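Local coordinates for protein intramolecular trans-sialidase (Macrobdella decora, PDB 3SLI) that cleaves sialic acid from sialoglycoconjugates by intramolecular transfer, so that 2,7-anhydro-Neu5Ac is released instead of free sialic acid, at residues F110-L115 with G192-G197; K116-N121 with S179-D184; L386-Y391 with V407-N412. One frame throughout, in Å; residues are numbered along the deposited sequence.

Overall arrangement
From the N terminus, the chain passes through several strands before strand 107-118, from which 110-115 and then 116-121, running on into the turn after it, supply one side of contacts 1 and 2. Contact 2 closes first, when segment 179-184, after strand 170-178, returns to the end of that strand. Contact 1 closes beyond helix 184-191 at 192-197, so contact 2 is nested inside its loop; their centres lie about 20 Å apart. Together they hold the approach to the helix and its exit against one strand of the concanavalin-like N-terminal domain. Contact 3 follows in series, closing a short loop of 15 residues within a separate antiparallel sheet, its centre about 44 Å from that of contact 1.

Contact 1 of 3, residues F110-L115 with G192-G197; sequences FNTVAL and GVTTYG
Thr194 reaches across to the start of segment 110-115, and each atom of its side chain finds a partner there. Its CB rests 3.5 Å from Phe110 O. Thr194 CG2 also stays near that oxygen, 3.7 Å from Phe110 O, and packs against Thr112 OG1. The hydroxyl branches the other way: with OG1 between the backbone N and the carbonyl carbon (chi1 50°), Thr194 OG1 comes within 2.7 Å of Thr112 OG1, a probable hydrogen bond between side chains that cross at about a right angle. Asn129 OD1 is hydrogen-bonded to both Thr194 OG1 and Thr112 N, binding the two segments through a third residue. Val193 CG1 flanks the pair, 3.6 Å from Thr112 OG1.

Two residues on, Tyr196 OH donates to Phe110 O at 2.7 Å, in the carbonyl plane and on a lone pair. A water bridges the same hydroxyl to Phe110 N, so both backbone polar atoms of Phe110 are engaged, and the ring of Tyr196 meets that of Tyr104. The arrangement fastens the segment after helix 184-191 to an inner strand of the concanavalin-like domain, just where the chain departs for the first sheet of the catalytic beta-propeller.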
loop_
_atom_site.group_PDB
_atom_site.type_symbol
_atom_site.label_atom_id
_atom_site.label_comp_id
_atom_site.label_asym_id
_atom_site.label_seq_id
_atom_site.Cartn_x
_atom_site.Cartn_y
_atom_site.Cartn_z
ATOM N N PHE A 110 7.639 -20.134 -11.447
ATOM C CA PHE A 110 8.277 -19.513 -12.601
ATOM C C PHE A 110 7.798 -18.089 -12.831
ATOM O O PHE A 110 6.628 -17.767 -12.614
ATOM C CB PHE A 110 7.998 -20.322 -13.877
ATOM C CG PHE A 110 8.867 -21.533 -14.037
ATOM C CD1 PHE A 110 8.553 -22.727 -13.392
ATOM C CD2 PHE A 110 10.003 -21.483 -14.840
ATOM C CE1 PHE A 110 9.365 -23.858 -13.544
ATOM C CE2 PHE A 110 10.820 -22.601 -14.999
ATOM C CZ PHE A 110 10.502 -23.793 -14.350
ATOM N N ASN A 111 8.714 -17.232 -13.256
ATOM C CA ASN A 111 8.382 -15.857 -13.581
ATOM C C ASN A 111 8.800 -15.740 -15.042
ATOM O O ASN A 111 9.697 -16.463 -15.492
ATOM C CB ASN A 111 9.176 -14.858 -12.725
ATOM C CG ASN A 111 8.782 -14.901 -11.248
ATOM O OD1 ASN A 111 9.226 -15.773 -10.501
ATOM N ND2 ASN A 111 7.971 -13.945 -10.824
ATOM N N THR A 112 8.127 -14.880 -15.791
ATOM C CA THR A 112 8.453 -14.690 -17.195
ATOM C C THR A 112 8.811 -13.226 -17.376
ATOM O O THR A 112 8.017 -12.331 -17.062
ATOM C CB THR A 112 7.269 -15.094 -18.101
ATOM O OG1 THR A 112 6.743 -16.356 -17.661
ATOM C CG2 THR A 112 7.733 -15.228 -19.559
ATOM N N VAL A 113 10.020 -12.982 -17.875
ATOM C CA VAL A 113 10.515 -11.622 -18.064
ATOM C C VAL A 113 10.985 -11.356 -19.498
ATOM O O VAL A 113 11.204 -12.296 -20.273
ATOM C CB VAL A 113 11.675 -11.331 -17.063
ATOM C CG1 VAL A 113 11.242 -11.709 -15.662
ATOM C CG2 VAL A 113 12.939 -12.108 -17.446
ATOM N N ALA A 114 11.148 -10.079 -19.833
ATOM C CA ALA A 114 11.592 -9.685 -21.163
ATOM C C ALA A 114 12.262 -8.326 -21.172
ATOM O O ALA A 114 11.881 -7.417 -20.430
ATOM C CB ALA A 114 10.416 -9.670 -22.147
ATOM N N LEU A 115 13.283 -8.205 -22.007
ATOM C CA LEU A 115 13.977 -6.946 -22.181
ATOM C C LEU A 115 13.913 -6.653 -23.671
ATOM O O LEU A 115 14.235 -7.511 -24.499
ATOM C CB LEU A 115 15.443 -7.026 -21.751
ATOM C CG LEU A 115 16.142 -5.772 -22.283
ATOM C CD1 LEU A 115 15.938 -4.610 -21.329
ATOM C CD2 LEU A 115 17.591 -6.033 -22.556
ATOM N N GLY A 192 2.849 -12.397 -19.658
ATOM C CA GLY A 192 1.636 -12.565 -18.871
ATOM C C GLY A 192 1.198 -13.999 -18.629
ATOM O O GLY A 192 0.191 -14.244 -17.959
ATOM N N VAL A 193 1.961 -14.953 -19.149
ATOM C CA VAL A 193 1.636 -16.357 -18.981
ATOM C C VAL A 193 1.830 -16.839 -17.535
ATOM O O VAL A 193 1.388 -17.934 -17.168
ATOM C CB VAL A 193 2.434 -17.225 -19.984
ATOM C CG1 VAL A 193 3.861 -17.447 -19.509
ATOM C CG2 VAL A 193 1.714 -18.531 -20.232
ATOM N N THR A 194 2.518 -16.041 -16.722
ATOM C CA THR A 194 2.722 -16.388 -15.319
ATOM C C THR A 194 2.352 -15.196 -14.442
ATOM O O THR A 194 2.946 -14.125 -14.556
ATOM C CB THR A 194 4.188 -16.813 -15.007
ATOM O OG1 THR A 194 5.104 -15.837 -15.524
ATOM C CG2 THR A 194 4.495 -18.194 -15.575
ATOM N N THR A 195 1.306 -15.356 -13.637
ATOM C CA THR A 195 0.865 -14.307 -12.718
ATOM C C THR A 195 0.427 -15.014 -11.442
ATOM O O THR A 195 0.004 -16.175 -11.487
ATOM C CB THR A 195 -0.314 -13.455 -13.276
ATOM O OG1 THR A 195 -1.443 -14.298 -13.536
ATOM C CG2 THR A 195 0.091 -12.713 -14.552
ATOM N N TYR A 196 0.570 -14.335 -10.305
ATOM C CA TYR A 196 0.204 -14.913 -9.015
ATOM C C TYR A 196 -0.578 -13.883 -8.210
ATOM O O TYR A 196 -0.182 -12.718 -8.119
ATOM C CB TYR A 196 1.461 -15.371 -8.270
ATOM C CG TYR A 196 2.305 -16.315 -9.104
ATOM C CD1 TYR A 196 3.271 -15.823 -9.990
ATOM C CD2 TYR A 196 2.073 -17.684 -9.087
ATOM C CE1 TYR A 196 3.972 -16.677 -10.847
ATOM C CE2 TYR A 196 2.766 -18.547 -9.934
ATOM C CZ TYR A 196 3.711 -18.038 -10.817
ATOM O OH TYR A 196 4.367 -18.892 -11.683
ATOM N N GLY A 197 -1.699 -14.318 -7.644
ATOM C CA GLY A 197 -2.546 -13.417 -6.885
ATOM C C GLY A 197 -3.250 -12.518 -7.878
ATOM O O GLY A 197 -2.971 -12.592 -9.079
HETATM O O HOH W 1 5.380 -21.874 -11.722
#

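Contact 2 of 3, residues K116-N121 with S179-D184; sequences KADAAN and SNALSD
Lys116 and Asp184 form the charged part of this contact. The lysine chain is fully extended, with CG anti to the backbone N (chi1 169°), and this carries its amine from the strand to the loop of segment 179-184. Lys116 NZ meets Asp184 OD1 at 2.9 Å in a salt bridge, approaching from above the carboxylate plane (54° out of it), while the two side chains cross at about a right angle. The other oxygen, Asp184 OD2, forms a salt bridge to Arg125, so the carboxylate lies between two basic groups, which would be expected to favour its ionised form.

Weaker polar contact comes from the backbone: Leu182 O lies 3.1 Å from Lys116 NZ in a weak hydrogen bond, and Lys116 CD and CE pass alongside the same oxygen.

Apolar packing is modest. Ala181 CB points at the strand and touches Asp118 CA at 4.2 Å, with Lys116 CE close by at 4.3 Å from Ala181 CB.

Local hydrogen bonds shape the ends of both segments. Asp118 OD1 accepts from Asn121 N at 3.2 Å, an Asx motif, and Asp118 OD2 takes Asn121 ND2 at 2.9 Å in a nearly straight bond (175°); the turn leaving the strand is thereby closed by both carboxylate oxygens. On the other segment Ser183 is the N-cap of helix 184-191: its OG caps a backbone N in the first turn, and Ser183 N is hydrogen-bonded to Glu186 OE2. The pair is consistent with a capping box, which here starts the helix that packs on the concanavalin-like sheet.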
loop_
_atom_site.group_PDB
_atom_site.type_symbol
_atom_site.label_atom_id
_atom_site.label_comp_id
_atom_site.label_asym_id
_atom_site.label_seq_id
_atom_site.Cartn_x
_atom_site.Cartn_y
_atom_site.Cartn_z
ATOM N N LYS A 116 13.504 -5.443 -23.999
ATOM C CA LYS A 116 13.411 -5.012 -25.379
ATOM C C LYS A 116 14.394 -3.854 -25.594
ATOM O O LYS A 116 14.349 -2.852 -24.867
ATOM C CB LYS A 116 11.973 -4.571 -25.657
ATOM C CG LYS A 116 11.733 -3.846 -26.960
ATOM C CD LYS A 116 10.286 -3.384 -26.975
ATOM C CE LYS A 116 9.983 -2.524 -28.163
ATOM N NZ LYS A 116 8.526 -2.218 -28.198
ATOM N N ALA A 117 15.323 -4.035 -26.534
ATOM C CA ALA A 117 16.317 -3.012 -26.879
ATOM C C ALA A 117 15.946 -2.544 -28.286
ATOM O O ALA A 117 16.274 -3.190 -29.283
ATOM C CB ALA A 117 17.733 -3.597 -26.850
ATOM N N ASP A 118 15.256 -1.412 -28.334
ATOM C CA ASP A 118 14.728 -0.819 -29.557
ATOM C C ASP A 118 15.631 0.276 -30.131
ATOM O O ASP A 118 15.551 1.436 -29.714
ATOM C CB ASP A 118 13.344 -0.249 -29.208
ATOM C CG ASP A 118 12.522 0.151 -30.416
ATOM O OD1 ASP A 118 13.068 0.344 -31.524
ATOM O OD2 ASP A 118 11.295 0.294 -30.227
ATOM N N ALA A 119 16.432 -0.078 -31.132
ATOM C CA ALA A 119 17.337 0.878 -31.766
ATOM C C ALA A 119 16.605 2.041 -32.430
ATOM O O ALA A 119 16.967 3.198 -32.238
ATOM C CB ALA A 119 18.232 0.171 -32.773
ATOM N N ALA A 120 15.552 1.734 -33.180
ATOM C CA ALA A 120 14.773 2.754 -33.883
ATOM C C ALA A 120 14.214 3.825 -32.951
ATOM O O ALA A 120 14.176 5.005 -33.297
ATOM C CB ALA A 120 13.637 2.099 -34.670
ATOM N N ASN A 121 13.777 3.418 -31.766
ATOM C CA ASN A 121 13.225 4.379 -30.826
ATOM C C ASN A 121 14.200 4.761 -29.720
ATOM O O ASN A 121 13.851 5.543 -28.832
ATOM C CB ASN A 121 11.906 3.863 -30.252
ATOM C CG ASN A 121 10.789 3.864 -31.284
ATOM O OD1 ASN A 121 10.450 4.902 -31.839
ATOM N ND2 ASN A 121 10.232 2.698 -31.560
ATOM N N SER A 179 16.652 -10.817 -32.849
ATOM C CA SER A 179 17.463 -9.692 -33.298
ATOM C C SER A 179 16.558 -8.473 -33.468
ATOM O O SER A 179 17.019 -7.331 -33.464
ATOM C CB SER A 179 18.121 -10.011 -34.645
ATOM O OG SER A 179 17.131 -10.206 -35.641
ATOM N N ASN A 180 15.270 -8.731 -33.662
ATOM C CA ASN A 180 14.274 -7.682 -33.860
ATOM C C ASN A 180 13.598 -7.245 -32.555
ATOM O O ASN A 180 13.583 -7.985 -31.565
ATOM C CB ASN A 180 13.213 -8.156 -34.871
ATOM C CG ASN A 180 12.577 -9.479 -34.480
ATOM O OD1 ASN A 180 13.258 -10.489 -34.348
ATOM N ND2 ASN A 180 11.263 -9.479 -34.306
ATOM N N ALA A 181 13.042 -6.039 -32.555
ATOM C CA ALA A 181 12.362 -5.513 -31.374
ATOM C C ALA A 181 10.865 -5.838 -31.428
ATOM O O ALA A 181 10.130 -5.267 -32.237
ATOM C CB ALA A 181 12.586 -4.001 -31.272
ATOM N N LEU A 182 10.422 -6.775 -30.595
ATOM C CA LEU A 182 9.008 -7.157 -30.561
ATOM C C LEU A 182 8.196 -6.004 -29.960
ATOM O O LEU A 182 8.751 -5.141 -29.295
ATOM C CB LEU A 182 8.811 -8.448 -29.753
ATOM C CG LEU A 182 9.507 -9.733 -30.229
ATOM C CD1 LEU A 182 9.135 -10.896 -29.326
ATOM C CD2 LEU A 182 9.126 -10.063 -31.661
ATOM N N SER A 183 6.896 -5.954 -30.232
ATOM C CA SER A 183 6.067 -4.871 -29.703
ATOM C C SER A 183 5.760 -5.081 -28.225
ATOM O O SER A 183 5.812 -6.208 -27.726
ATOM C CB SER A 183 4.751 -4.748 -30.482
ATOM O OG SER A 183 3.895 -5.860 -30.249
ATOM N N ASP A 184 5.399 -3.998 -27.541
ATOM C CA ASP A 184 5.060 -4.067 -26.120
ATOM C C ASP A 184 3.899 -5.038 -25.924
ATOM O O ASP A 184 3.873 -5.817 -24.971
ATOM C CB ASP A 184 4.668 -2.681 -25.590
ATOM C CG ASP A 184 5.827 -1.685 -25.610
ATOM O OD1 ASP A 184 7.003 -2.099 -25.726
ATOM O OD2 ASP A 184 5.556 -0.474 -25.502
#

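Contact 3 of 3, residues L386-Y391 with V407-N412; sequences LTCKQY and VDVNMN
Lys389 NZ has two oxygen partners: Asp408 OD2, at 3.0 Å in a salt bridge, and Asp406 O, by a hydrogen bond. A bend at chi2 (-62°) turns the amine toward Asp408, where it meets the oxygen from above the carboxylate plane (41° out of it).

Next to this pair the backbones are zipped together. Gln390 N donates to Val407 O at 2.8 Å, and Cys388 and Val409 form a hydrogen-bonded antiparallel pair, Val409 N reaching Cys388 O at 2.9 Å. Thr387 with Asn410 and Lys389 with Asp408 are non-hydrogen-bonded pairs. Segment 407-412 thus prolongs the hairpin of strands 384-396 and 399-405, in an antiparallel sheet distinct from the four-stranded sheets of the propeller; the 120° between the short strand axes is far from antiparallel, consistent with a strongly twisted pair. At the far end Met411 N donates to Leu386 O at 2.9 Å.

On the face of Cys388 and Val409, Cys388 SG packs against Val409 CG2 and Met411 CB. Met411 SD lies 3.8 Å from Leu386 CD2, and its CE reaches Thr387 O. Gln390, extended with CG anti to the backbone N, runs beside Val407; its NE2 passes Val409 CG1 at 3.7 Å and hydrogen-bonds to Asp267 O.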
loop_
_atom_site.group_PDB
_atom_site.type_symbol
_atom_site.label_atom_id
_atom_site.label_comp_id
_atom_site.label_asym_id
_atom_site.label_seq_id
_atom_site.Cartn_x
_atom_site.Cartn_y
_atom_site.Cartn_z
ATOM N N LEU A 386 -20.615 28.319 -4.395
ATOM C CA LEU A 386 -19.338 28.974 -4.668
ATOM C C LEU A 386 -18.409 27.995 -5.383
ATOM O O LEU A 386 -18.474 26.785 -5.151
ATOM C CB LEU A 386 -18.685 29.445 -3.362
ATOM C CG LEU A 386 -18.869 30.905 -2.936
ATOM C CD1 LEU A 386 -20.331 31.289 -3.007
ATOM C CD2 LEU A 386 -18.310 31.119 -1.533
ATOM N N THR A 387 -17.548 28.515 -6.252
ATOM C CA THR A 387 -16.618 27.672 -6.991
ATOM C C THR A 387 -15.226 28.282 -7.018
ATOM O O THR A 387 -15.028 29.449 -6.676
ATOM C CB THR A 387 -17.057 27.466 -8.471
ATOM O OG1 THR A 387 -17.118 28.734 -9.140
ATOM C CG2 THR A 387 -18.409 26.776 -8.562
ATOM N N CYS A 388 -14.265 27.469 -7.430
ATOM C CA CYS A 388 -12.882 27.882 -7.571
ATOM C C CYS A 388 -12.287 26.960 -8.624
ATOM O O CYS A 388 -12.876 25.929 -8.956
ATOM C CB CYS A 388 -12.124 27.785 -6.238
ATOM S SG CYS A 388 -12.325 26.242 -5.311
ATOM N N LYS A 389 -11.157 27.361 -9.188
ATOM C CA LYS A 389 -10.497 26.579 -10.223
ATOM C C LYS A 389 -9.763 25.368 -9.656
ATOM O O LYS A 389 -9.127 25.450 -8.597
ATOM C CB LYS A 389 -9.513 27.458 -11.001
ATOM C CG LYS A 389 -10.158 28.624 -11.734
ATOM C CD LYS A 389 -11.132 28.134 -12.790
ATOM C CE LYS A 389 -11.755 29.291 -13.561
ATOM N NZ LYS A 389 -12.813 28.818 -14.500
ATOM N N GLN A 390 -9.870 24.250 -10.365
ATOM C CA GLN A 390 -9.213 23.011 -9.985
ATOM C C GLN A 390 -7.753 23.098 -10.417
ATOM O O GLN A 390 -7.434 23.691 -11.455
ATOM C CB GLN A 390 -9.893 21.835 -10.685
ATOM C CG GLN A 390 -9.238 20.482 -10.454
ATOM C CD GLN A 390 -10.025 19.363 -11.088
ATOM O OE1 GLN A 390 -9.995 19.185 -12.302
ATOM N NE2 GLN A 390 -10.755 18.611 -10.274
ATOM N N TYR A 391 -6.871 22.523 -9.611
ATOM C CA TYR A 391 -5.445 22.527 -9.904
ATOM C C TYR A 391 -4.998 21.274 -10.632
ATOM O O TYR A 391 -5.605 20.201 -10.501
ATOM C CB TYR A 391 -4.630 22.636 -8.611
ATOM C CG TYR A 391 -4.429 24.042 -8.101
ATOM C CD1 TYR A 391 -5.467 24.739 -7.491
ATOM C CD2 TYR A 391 -3.193 24.672 -8.220
ATOM C CE1 TYR A 391 -5.282 26.026 -7.013
ATOM C CE2 TYR A 391 -2.995 25.960 -7.746
ATOM C CZ TYR A 391 -4.045 26.630 -7.142
ATOM O OH TYR A 391 -3.858 27.904 -6.666
ATOM N N VAL A 407 -11.065 24.497 -15.147
ATOM C CA VAL A 407 -12.153 23.664 -14.647
ATOM C C VAL A 407 -12.646 24.182 -13.294
ATOM O O VAL A 407 -11.853 24.371 -12.366
ATOM C CB VAL A 407 -11.705 22.193 -14.482
ATOM C CG1 VAL A 407 -12.837 21.355 -13.901
ATOM C CG2 VAL A 407 -11.255 21.626 -15.823
ATOM N N ASP A 408 -13.950 24.416 -13.186
ATOM C CA ASP A 408 -14.544 24.902 -11.943
ATOM C C ASP A 408 -15.043 23.762 -11.074
ATOM O O ASP A 408 -15.710 22.845 -11.557
ATOM C CB ASP A 408 -15.717 25.847 -12.226
ATOM C CG ASP A 408 -15.272 27.191 -12.747
ATOM O OD1 ASP A 408 -14.846 28.039 -11.933
ATOM O OD2 ASP A 408 -15.352 27.398 -13.971
ATOM N N VAL A 409 -14.701 23.814 -9.791
ATOM C CA VAL A 409 -15.142 22.809 -8.830
ATOM C C VAL A 409 -15.748 23.570 -7.663
ATOM O O VAL A 409 -15.422 24.742 -7.431
ATOM C CB VAL A 409 -13.978 21.909 -8.312
ATOM C CG1 VAL A 409 -13.422 21.060 -9.445
ATOM C CG2 VAL A 409 -12.884 22.754 -7.672
ATOM N N ASN A 410 -16.660 22.925 -6.950
ATOM C CA ASN A 410 -17.294 23.563 -5.811
ATOM C C ASN A 410 -16.267 23.883 -4.732
ATOM O O ASN A 410 -15.411 23.056 -4.405
ATOM C CB ASN A 410 -18.405 22.681 -5.246
ATOM C CG ASN A 410 -19.610 22.597 -6.166
ATOM O OD1 ASN A 410 -20.281 21.569 -6.228
ATOM N ND2 ASN A 410 -19.913 23.688 -6.855
ATOM N N MET A 411 -16.335 25.107 -4.220
ATOM C CA MET A 411 -15.436 25.576 -3.172
ATOM C C MET A 411 -15.770 24.849 -1.874
ATOM O O MET A 411 -16.884 24.952 -1.374
ATOM C CB MET A 411 -15.613 27.077 -2.980
ATOM C CG MET A 411 -14.667 27.685 -1.980
ATOM S SD MET A 411 -14.934 29.444 -1.849
ATOM C CE MET A 411 -14.047 30.049 -3.307
ATOM N N ASN A 412 -14.798 24.124 -1.334
ATOM C CA ASN A 412 -14.978 23.357 -0.106
ATOM C C ASN A 412 -14.126 23.976 1.009
ATOM O O ASN A 412 -13.040 24.506 0.739
ATOM C CB ASN A 412 -14.564 21.908 -0.374
ATOM C CG ASN A 412 -14.822 20.998 0.794
ATOM O OD1 ASN A 412 -14.084 21.014 1.777
ATOM N ND2 ASN A 412 -15.858 20.181 0.690
#